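Local coordinates for protein arginyl-tRNA synthetase, putative (Plasmodium falciparum, PDB 5JLD) that probably catalyses the ATP-dependent attachment of L-arginine to tRNA(Arg), releasing AMP and diphosphate, as a class I aminoacyl-tRNA synthetase, at residues Y324-L336 / H355-W368. Numbering follows the deposited sequence.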
ATOM      1  N   TYR A 324      13.870  24.723  -9.287  1.00 53.22           N
ATOM      2  CA  TYR A 324      13.601  23.808  -8.178  1.00 53.95           C
ATOM      3  C   TYR A 324      12.662  22.644  -8.546  1.00 53.07           C
ATOM      4  O   TYR A 324      12.400  21.778  -7.711  1.00 57.97           O
ATOM      5  CB  TYR A 324      13.068  24.560  -6.946  1.00 59.45           C
ATOM      6  CG  TYR A 324      11.809  25.404  -7.081  1.00 66.23           C
ATOM      7  CD1 TYR A 324      10.561  24.823  -7.316  1.00 65.58           C
ATOM      8  CD2 TYR A 324      11.862  26.787  -6.890  1.00 70.12           C
ATOM      9  CE1 TYR A 324       9.405  25.602  -7.405  1.00 69.16           C
ATOM     10  CE2 TYR A 324      10.717  27.576  -6.979  1.00 74.66           C
ATOM     11  CZ  TYR A 324       9.490  26.976  -7.236  1.00 75.41           C
ATOM     12  OH  TYR A 324       8.356  27.752  -7.324  1.00 74.42           O
ATOM     13  N   ASP A 325      12.209  22.593  -9.796  1.00 46.00           N
ATOM     14  CA  ASP A 325      11.404  21.463 -10.260  1.00 47.14           C
ATOM     15  C   ASP A 325      12.212  20.514 -11.156  1.00 45.04           C
ATOM     16  O   ASP A 325      11.689  19.499 -11.631  1.00 44.67           O
ATOM     17  CB  ASP A 325      10.163  21.980 -11.001  1.00 46.64           C
ATOM     18  CG  ASP A 325       9.189  22.673 -10.071  1.00 48.30           C
ATOM     19  OD1 ASP A 325       8.905  22.089  -9.008  1.00 46.18           O
ATOM     20  OD2 ASP A 325       8.743  23.809 -10.376  1.00 52.12           O
ATOM     21  N   SER A 326      13.484  20.848 -11.378  1.00 44.97           N
ATOM     22  CA  SER A 326      14.335  20.104 -12.315  1.00 39.92           C
ATOM     23  C   SER A 326      14.698  18.721 -11.776  1.00 39.22           C
ATOM     24  O   SER A 326      14.749  17.737 -12.525  1.00 41.85           O
ATOM     25  CB  SER A 326      15.608  20.898 -12.625  1.00 46.76           C
ATOM     26  OG  SER A 326      16.315  21.232 -11.437  1.00 50.26           O
ATOM     27  N   THR A 327      14.917  18.625 -10.470  1.00 45.49           N
ATOM     28  CA  THR A 327      15.236  17.325  -9.870  1.00 48.73           C
ATOM     29  C   THR A 327      14.101  16.292 -10.028  1.00 48.62           C
ATOM     30  O   THR A 327      14.364  15.126 -10.325  1.00 45.11           O
ATOM     31  CB  THR A 327      15.580  17.465  -8.369  1.00 51.78           C
ATOM     32  OG1 THR A 327      16.772  18.250  -8.225  1.00 55.56           O
ATOM     33  CG2 THR A 327      15.802  16.097  -7.730  1.00 46.79           C
ATOM     34  N   ASP A 328      12.847  16.691  -9.844  1.00 44.29           N
ATOM     35  CA  ASP A 328      11.754  15.693  -9.927  1.00 43.10           C
ATOM     36  C   ASP A 328      11.609  15.171 -11.363  1.00 40.94           C
ATOM     37  O   ASP A 328      11.492  13.956 -11.616  1.00 41.47           O
ATOM     38  CB  ASP A 328      10.439  16.290  -9.445  1.00 44.27           C
ATOM     39  CG  ASP A 328      10.414  16.523  -7.945  1.00 53.23           C
ATOM     40  OD1 ASP A 328      11.168  15.852  -7.212  1.00 52.27           O
ATOM     41  OD2 ASP A 328       9.617  17.367  -7.493  1.00 61.61           O
ATOM     42  N   VAL A 329      11.700  16.109 -12.303  1.00 39.42           N
ATOM     43  CA  VAL A 329      11.636  15.782 -13.720  1.00 47.31           C
ATOM     44  C   VAL A 329      12.786  14.843 -14.105  1.00 50.91           C
ATOM     45  O   VAL A 329      12.564  13.843 -14.791  1.00 46.79           O
ATOM     46  CB  VAL A 329      11.659  17.069 -14.585  1.00 43.51           C
ATOM     47  CG1 VAL A 329      11.692  16.721 -16.066  1.00 40.82           C
ATOM     48  CG2 VAL A 329      10.432  17.933 -14.265  1.00 39.98           C
ATOM     49  N   ALA A 330      14.000  15.147 -13.637  1.00 50.75           N
ATOM     50  CA  ALA A 330      15.157  14.298 -13.927  1.00 45.14           C
ATOM     51  C   ALA A 330      14.981  12.922 -13.316  1.00 46.86           C
ATOM     52  O   ALA A 330      15.322  11.921 -13.942  1.00 45.09           O
ATOM     53  CB  ALA A 330      16.485  14.944 -13.413  1.00 37.62           C
ATOM     54  N   ALA A 331      14.470  12.859 -12.089  1.00 43.25           N
ATOM     55  CA  ALA A 331      14.297  11.557 -11.458  1.00 40.04           C
ATOM     56  C   ALA A 331      13.323  10.715 -12.274  1.00 42.50           C
ATOM     57  O   ALA A 331      13.564   9.519 -12.482  1.00 41.55           O
ATOM     58  CB  ALA A 331      13.818  11.693 -10.016  1.00 38.04           C
ATOM     59  N   LEU A 332      12.233  11.320 -12.757  1.00 40.81           N
ATOM     60  CA  LEU A 332      11.277  10.502 -13.527  1.00 38.91           C
ATOM     61  C   LEU A 332      11.900  10.088 -14.875  1.00 36.65           C
ATOM     62  O   LEU A 332      11.719   8.950 -15.322  1.00 38.69           O
ATOM     63  CB  LEU A 332       9.954  11.239 -13.734  1.00 42.37           C
ATOM     64  CG  LEU A 332       8.753  10.414 -14.214  1.00 45.49           C
ATOM     65  CD1 LEU A 332       8.682   9.009 -13.585  1.00 36.01           C
ATOM     66  CD2 LEU A 332       7.482  11.186 -13.892  1.00 33.90           C
ATOM     67  N   TYR A 333      12.634  11.011 -15.507  1.00 34.46           N
ATOM     68  CA  TYR A 333      13.453  10.672 -16.687  1.00 43.73           C
ATOM     69  C   TYR A 333      14.322   9.430 -16.458  1.00 38.93           C
ATOM     70  O   TYR A 333      14.362   8.502 -17.282  1.00 42.61           O
ATOM     71  CB  TYR A 333      14.364  11.848 -17.081  1.00 45.76           C
ATOM     72  CG  TYR A 333      15.513  11.420 -17.979  1.00 43.49           C
ATOM     73  CD1 TYR A 333      15.340  11.293 -19.350  1.00 41.04           C
ATOM     74  CD2 TYR A 333      16.760  11.110 -17.444  1.00 41.69           C
ATOM     75  CE1 TYR A 333      16.387  10.876 -20.168  1.00 44.04           C
ATOM     76  CE2 TYR A 333      17.803  10.694 -18.250  1.00 44.11           C
ATOM     77  CZ  TYR A 333      17.613  10.588 -19.609  1.00 47.51           C
ATOM     78  OH  TYR A 333      18.650  10.180 -20.400  1.00 58.20           O
ATOM     79  N   TYR A 334      15.018   9.427 -15.325  1.00 45.36           N
ATOM     80  CA  TYR A 334      15.920   8.344 -14.965  1.00 46.05           C
ATOM     81  C   TYR A 334      15.153   7.039 -14.765  1.00 43.93           C
ATOM     82  O   TYR A 334      15.543   6.011 -15.286  1.00 46.31           O
ATOM     83  CB  TYR A 334      16.713   8.698 -13.698  1.00 43.58           C
ATOM     84  CG  TYR A 334      17.596   7.573 -13.180  1.00 40.50           C
ATOM     85  CD1 TYR A 334      18.869   7.352 -13.704  1.00 36.17           C
ATOM     86  CD2 TYR A 334      17.142   6.721 -12.171  1.00 39.81           C
ATOM     87  CE1 TYR A 334      19.681   6.305 -13.221  1.00 36.47           C
ATOM     88  CE2 TYR A 334      17.930   5.692 -11.689  1.00 41.54           C
ATOM     89  CZ  TYR A 334      19.193   5.483 -12.219  1.00 42.37           C
ATOM     90  OH  TYR A 334      19.941   4.452 -11.719  1.00 51.14           O
ATOM     91  N   ARG A 335      14.061   7.093 -14.014  1.00 41.38           N
ATOM     92  CA  ARG A 335      13.280   5.892 -13.716  1.00 37.84           C
ATOM     93  C   ARG A 335      12.703   5.290 -14.991  1.00 37.45           C
ATOM     94  O   ARG A 335      12.683   4.068 -15.158  1.00 34.48           O
ATOM     95  CB  ARG A 335      12.176   6.224 -12.700  1.00 36.03           C
ATOM     96  CG  ARG A 335      12.781   6.644 -11.361  1.00 36.90           C
ATOM     97  CD  ARG A 335      11.830   7.393 -10.447  1.00 35.99           C
ATOM     98  NE  ARG A 335      12.476   7.592  -9.153  1.00 41.23           N
ATOM     99  CZ  ARG A 335      11.943   8.200  -8.097  1.00 39.95           C
ATOM    100  NH1 ARG A 335      10.701   8.693  -8.124  1.00 40.06           N
ATOM    101  NH2 ARG A 335      12.658   8.295  -6.988  1.00 35.32           N
ATOM    102  N   LEU A 336      12.291   6.146 -15.918  1.00 43.38           N
ATOM    103  CA  LEU A 336      11.648   5.656 -17.141  1.00 46.04           C
ATOM    104  C   LEU A 336      12.651   5.120 -18.174  1.00 45.61           C
ATOM    105  O   LEU A 336      12.414   4.067 -18.789  1.00 41.71           O
ATOM    106  CB  LEU A 336      10.803   6.768 -17.762  1.00 41.24           C
ATOM    107  CG  LEU A 336       9.508   7.071 -17.005  1.00 43.04           C
ATOM    108  CD1 LEU A 336       8.860   8.297 -17.597  1.00 43.27           C
ATOM    109  CD2 LEU A 336       8.556   5.885 -17.070  1.00 43.49           C
ATOM    110  N   HIS A 355       1.342  19.221  -8.084  1.00 48.55           N
ATOM    111  CA  HIS A 355       2.746  19.250  -8.488  1.00 49.31           C
ATOM    112  C   HIS A 355       3.066  17.991  -9.274  1.00 50.98           C
ATOM    113  O   HIS A 355       3.491  18.077 -10.438  1.00 51.16           O
ATOM    114  CB  HIS A 355       3.647  19.388  -7.260  1.00 49.27           C
ATOM    115  CG  HIS A 355       5.099  19.192  -7.543  1.00 53.25           C
ATOM    116  ND1 HIS A 355       5.899  20.183  -8.075  1.00 46.77           N
ATOM    117  CD2 HIS A 355       5.897  18.112  -7.366  1.00 48.51           C
ATOM    118  CE1 HIS A 355       7.128  19.719  -8.211  1.00 49.17           C
ATOM    119  NE2 HIS A 355       7.155  18.470  -7.780  1.00 45.37           N
ATOM    120  N   PHE A 356       2.762  16.819  -8.705  1.00 49.37           N
ATOM    121  CA  PHE A 356       3.190  15.599  -9.396  1.00 49.49           C
ATOM    122  C   PHE A 356       2.338  15.359 -10.640  1.00 48.34           C
ATOM    123  O   PHE A 356       2.845  14.867 -11.665  1.00 50.83           O
ATOM    124  CB  PHE A 356       3.196  14.378  -8.458  1.00 44.56           C
ATOM    125  CG  PHE A 356       4.399  14.346  -7.563  1.00 51.54           C
ATOM    126  CD1 PHE A 356       5.645  13.956  -8.069  1.00 53.56           C
ATOM    127  CD2 PHE A 356       4.316  14.773  -6.244  1.00 49.41           C
ATOM    128  CE1 PHE A 356       6.784  13.962  -7.264  1.00 48.65           C
ATOM    129  CE2 PHE A 356       5.453  14.791  -5.425  1.00 52.07           C
ATOM    130  CZ  PHE A 356       6.689  14.380  -5.934  1.00 52.04           C
ATOM    131  N   GLU A 357       1.078  15.776 -10.589  1.00 46.90           N
ATOM    132  CA  GLU A 357       0.241  15.640 -11.767  1.00 53.04           C
ATOM    133  C   GLU A 357       0.853  16.514 -12.863  1.00 39.94           C
ATOM    134  O   GLU A 357       0.961  16.087 -14.025  1.00 48.21           O
ATOM    135  CB  GLU A 357      -1.218  16.020 -11.466  1.00 56.25           C
ATOM    136  CG  GLU A 357      -1.960  14.920 -10.728  1.00 63.26           C
ATOM    137  CD  GLU A 357      -3.467  15.102 -10.723  1.00 70.23           C
ATOM    138  OE1 GLU A 357      -3.933  16.219 -10.415  1.00 72.43           O
ATOM    139  OE2 GLU A 357      -4.181  14.122 -11.038  1.00 74.28           O
ATOM    140  N   THR A 358       1.341  17.689 -12.469  1.00 42.63           N
ATOM    141  CA  THR A 358       1.950  18.584 -13.462  1.00 53.03           C
ATOM    142  C   THR A 358       3.222  17.942 -14.017  1.00 52.51           C
ATOM    143  O   THR A 358       3.567  18.127 -15.184  1.00 45.93           O
ATOM    144  CB  THR A 358       2.296  19.973 -12.897  1.00 51.94           C
ATOM    145  OG1 THR A 358       1.149  20.553 -12.260  1.00 51.90           O
ATOM    146  CG2 THR A 358       2.762  20.897 -14.019  1.00 61.06           C
ATOM    147  N   ILE A 359       3.909  17.159 -13.192  1.00 50.70           N
ATOM    148  CA  ILE A 359       5.094  16.489 -13.706  1.00 46.37           C
ATOM    149  C   ILE A 359       4.670  15.403 -14.693  1.00 46.98           C
ATOM    150  O   ILE A 359       5.278  15.267 -15.768  1.00 44.61           O
ATOM    151  CB  ILE A 359       5.955  15.914 -12.568  1.00 44.60           C
ATOM    152  CG1 ILE A 359       6.684  17.069 -11.861  1.00 47.41           C
ATOM    153  CG2 ILE A 359       6.988  14.900 -13.114  1.00 39.53           C
ATOM    154  CD1 ILE A 359       7.137  16.751 -10.468  1.00 44.06           C
ATOM    155  N   PHE A 360       3.590  14.679 -14.370  1.00 48.38           N
ATOM    156  CA  PHE A 360       3.229  13.520 -15.194  1.00 49.75           C
ATOM    157  C   PHE A 360       2.821  14.026 -16.574  1.00 49.49           C
ATOM    158  O   PHE A 360       3.262  13.506 -17.604  1.00 45.84           O
ATOM    159  CB  PHE A 360       2.098  12.711 -14.560  1.00 52.80           C
ATOM    160  CG  PHE A 360       2.457  12.078 -13.244  1.00 49.35           C
ATOM    161  CD1 PHE A 360       3.793  11.953 -12.843  1.00 42.24           C
ATOM    162  CD2 PHE A 360       1.454  11.599 -12.403  1.00 43.54           C
ATOM    163  CE1 PHE A 360       4.118  11.376 -11.619  1.00 36.48           C
ATOM    164  CE2 PHE A 360       1.767  11.007 -11.180  1.00 44.75           C
ATOM    165  CZ  PHE A 360       3.101  10.890 -10.788  1.00 39.71           C
ATOM    166  N   ASP A 361       1.994  15.073 -16.564  1.00 48.23           N
ATOM    167  CA  ASP A 361       1.591  15.768 -17.778  1.00 51.08           C
ATOM    168  C   ASP A 361       2.797  16.159 -18.659  1.00 49.60           C
ATOM    169  O   ASP A 361       2.728  16.053 -19.886  1.00 48.24           O
ATOM    170  CB  ASP A 361       0.760  17.007 -17.412  1.00 48.26           C
ATOM    171  CG  ASP A 361       0.191  17.714 -18.628  1.00 57.05           C
ATOM    172  OD1 ASP A 361      -0.730  17.163 -19.270  1.00 60.44           O
ATOM    173  OD2 ASP A 361       0.668  18.829 -18.945  1.00 56.10           O
ATOM    174  N   LEU A 362       3.903  16.587 -18.056  1.00 44.65           N
ATOM    175  CA  LEU A 362       5.072  16.923 -18.890  1.00 44.68           C
ATOM    176  C   LEU A 362       5.696  15.653 -19.461  1.00 44.09           C
ATOM    177  O   LEU A 362       6.027  15.578 -20.656  1.00 43.20           O
ATOM    178  CB  LEU A 362       6.121  17.711 -18.099  1.00 45.11           C
ATOM    179  CG  LEU A 362       7.505  17.855 -18.755  1.00 50.66           C
ATOM    180  CD1 LEU A 362       7.438  18.607 -20.096  1.00 50.23           C
ATOM    181  CD2 LEU A 362       8.498  18.524 -17.792  1.00 38.76           C
ATOM    182  N   ILE A 363       5.812  14.639 -18.611  1.00 40.04           N
ATOM    183  CA  ILE A 363       6.573  13.441 -18.963  1.00 40.12           C
ATOM    184  C   ILE A 363       5.832  12.653 -20.058  1.00 45.96           C
ATOM    185  O   ILE A 363       6.438  11.988 -20.908  1.00 44.99           O
ATOM    186  CB  ILE A 363       6.818  12.560 -17.709  1.00 45.86           C
ATOM    187  CG1 ILE A 363       8.240  12.759 -17.151  1.00 46.50           C
ATOM    188  CG2 ILE A 363       6.588  11.092 -18.018  1.00 46.05           C
ATOM    189  CD1 ILE A 363       8.648  14.209 -16.865  1.00 45.84           C
ATOM    190  N   LYS A 364       4.509  12.757 -20.039  1.00 40.55           N
ATOM    191  CA  LYS A 364       3.674  12.082 -21.013  1.00 47.99           C
ATOM    192  C   LYS A 364       3.839  12.721 -22.400  1.00 51.56           C
ATOM    193  O   LYS A 364       3.546  12.097 -23.418  1.00 54.23           O
ATOM    194  CB  LYS A 364       2.219  12.130 -20.541  1.00 55.98           C
ATOM    195  CG  LYS A 364       1.617  10.788 -20.140  1.00 60.81           C
ATOM    196  CD  LYS A 364       2.636   9.755 -19.681  1.00 58.81           C
ATOM    197  CE  LYS A 364       1.921   8.458 -19.304  1.00 54.65           C
ATOM    198  NZ  LYS A 364       2.755   7.210 -19.290  1.00 47.15           N
ATOM    199  N   LYS A 365       4.332  13.961 -22.437  1.00 50.73           N
ATOM    200  CA  LYS A 365       4.540  14.646 -23.709  1.00 43.79           C
ATOM    201  C   LYS A 365       5.925  14.343 -24.287  1.00 50.30           C
ATOM    202  O   LYS A 365       6.211  14.713 -25.421  1.00 51.13           O
ATOM    203  CB  LYS A 365       4.358  16.162 -23.548  1.00 48.99           C
ATOM    204  CG  LYS A 365       2.907  16.604 -23.363  1.00 60.98           C
ATOM    205  CD  LYS A 365       2.756  18.121 -23.312  1.00 59.04           C
ATOM    206  CE  LYS A 365       1.310  18.495 -22.963  1.00 63.39           C
ATOM    207  NZ  LYS A 365       1.128  19.966 -22.747  1.00 67.26           N
ATOM    208  N   THR A 366       6.783  13.675 -23.515  1.00 51.55           N
ATOM    209  CA  THR A 366       8.107  13.283 -24.015  1.00 54.05           C
ATOM    210  C   THR A 366       8.066  11.899 -24.660  1.00 53.70           C
ATOM    211  O   THR A 366       7.024  11.250 -24.688  1.00 50.60           O
ATOM    212  CB  THR A 366       9.164  13.252 -22.895  1.00 51.96           C
ATOM    213  OG1 THR A 366       9.009  12.050 -22.119  1.00 48.77           O
ATOM    214  CG2 THR A 366       9.029  14.475 -21.994  1.00 54.17           C
ATOM    215  N   ASN A 367       9.207  11.447 -25.165  1.00 51.16           N
ATOM    216  CA  ASN A 367       9.339  10.082 -25.670  1.00 51.35           C
ATOM    217  C   ASN A 367      10.038   9.170 -24.649  1.00 49.05           C
ATOM    218  O   ASN A 367      10.568   8.128 -24.995  1.00 51.08           O
ATOM    219  CB  ASN A 367      10.110  10.078 -26.993  1.00 50.90           C
ATOM    220  CG  ASN A 367      11.495  10.770 -26.881  1.00 71.41           C
ATOM    221  OD1 ASN A 367      11.696  11.666 -26.051  1.00 68.05           O
ATOM    222  ND2 ASN A 367      12.433  10.367 -27.738  1.00 63.63           N
ATOM    223  N   TRP A 368      10.029   9.559 -23.382  1.00 54.01           N
ATOM    224  CA  TRP A 368      10.850   8.872 -22.391  1.00 53.05           C
ATOM    225  C   TRP A 368      10.246   7.547 -21.942  1.00 50.23           C
ATOM    226  O   TRP A 368       9.133   7.508 -21.407  1.00 46.26           O
ATOM    227  CB  TRP A 368      11.076   9.768 -21.177  1.00 49.93           C
ATOM    228  CG  TRP A 368      11.797  11.032 -21.505  1.00 46.45           C
ATOM    229  CD1 TRP A 368      12.435  11.340 -22.681  1.00 47.56           C
ATOM    230  CD2 TRP A 368      11.966  12.161 -20.650  1.00 45.59           C
ATOM    231  NE1 TRP A 368      12.997  12.597 -22.602  1.00 48.75           N
ATOM    232  CE2 TRP A 368      12.723  13.121 -21.366  1.00 51.79           C
ATOM    233  CE3 TRP A 368      11.553  12.462 -19.347  1.00 42.68           C
ATOM    234  CZ2 TRP A 368      13.072  14.358 -20.820  1.00 47.01           C
ATOM    235  CZ3 TRP A 368      11.911  13.700 -18.807  1.00 43.47           C
ATOM    236  CH2 TRP A 368      12.656  14.625 -19.545  1.00 43.94           C
TER
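I363 of helix 355-364 pushes into helix 326-336 between V329, L332 and L336, and each of its branches finds a different wall. CG1 sits against L332 CD2 at 3.7 Å, CD1 faces V329 CG1, and CG2 meets L336 CD1 at 3.6 Å. L332 answers in the other direction: with CG anti to the backbone N, its CD2 enters the hollow bounded by I359 CG2, I363 CG1 and the edge of the F360 ring. One turn earlier the tip of I359, CD1, is pressed against D328 CB at 3.5 Å. Next to I363, L362 CD2 lies across both methyls of V329. The helices pass at 51° with axes 10.5 Å apart, and polar and aromatic contacts close the two ends of this apolar seam. At one end H355 NE2 donates to D328 OD2 (2.7 Å, 160° at the hydrogen); the bond runs close to the imidazole plane and reaches the anti side of the carboxylate, whose plane is steeply turned from the ring. D325 OD1 approaches the ring edge at H355 CE1, whereas its OD2 takes the backbone N of F314. At the other end W368, beyond the helix, lays one indole face over Y333: Y333 CB stands over the six-membered ring of W368, and the phenol edge follows in a T-shaped stack with planes at 80°. T366 OG1 lies toward the rim of the opposite face and accepts from W368 N, an ST turn that probably helps to orient the residue. Strand 343-349, a member of the parallel sheet, runs between the two helices in the chain; L332 rests on its V344 and Y346, F356 on its T348. This helix-strand-helix unit belongs to the Rossmann-like catalytic domain of class I synthetases.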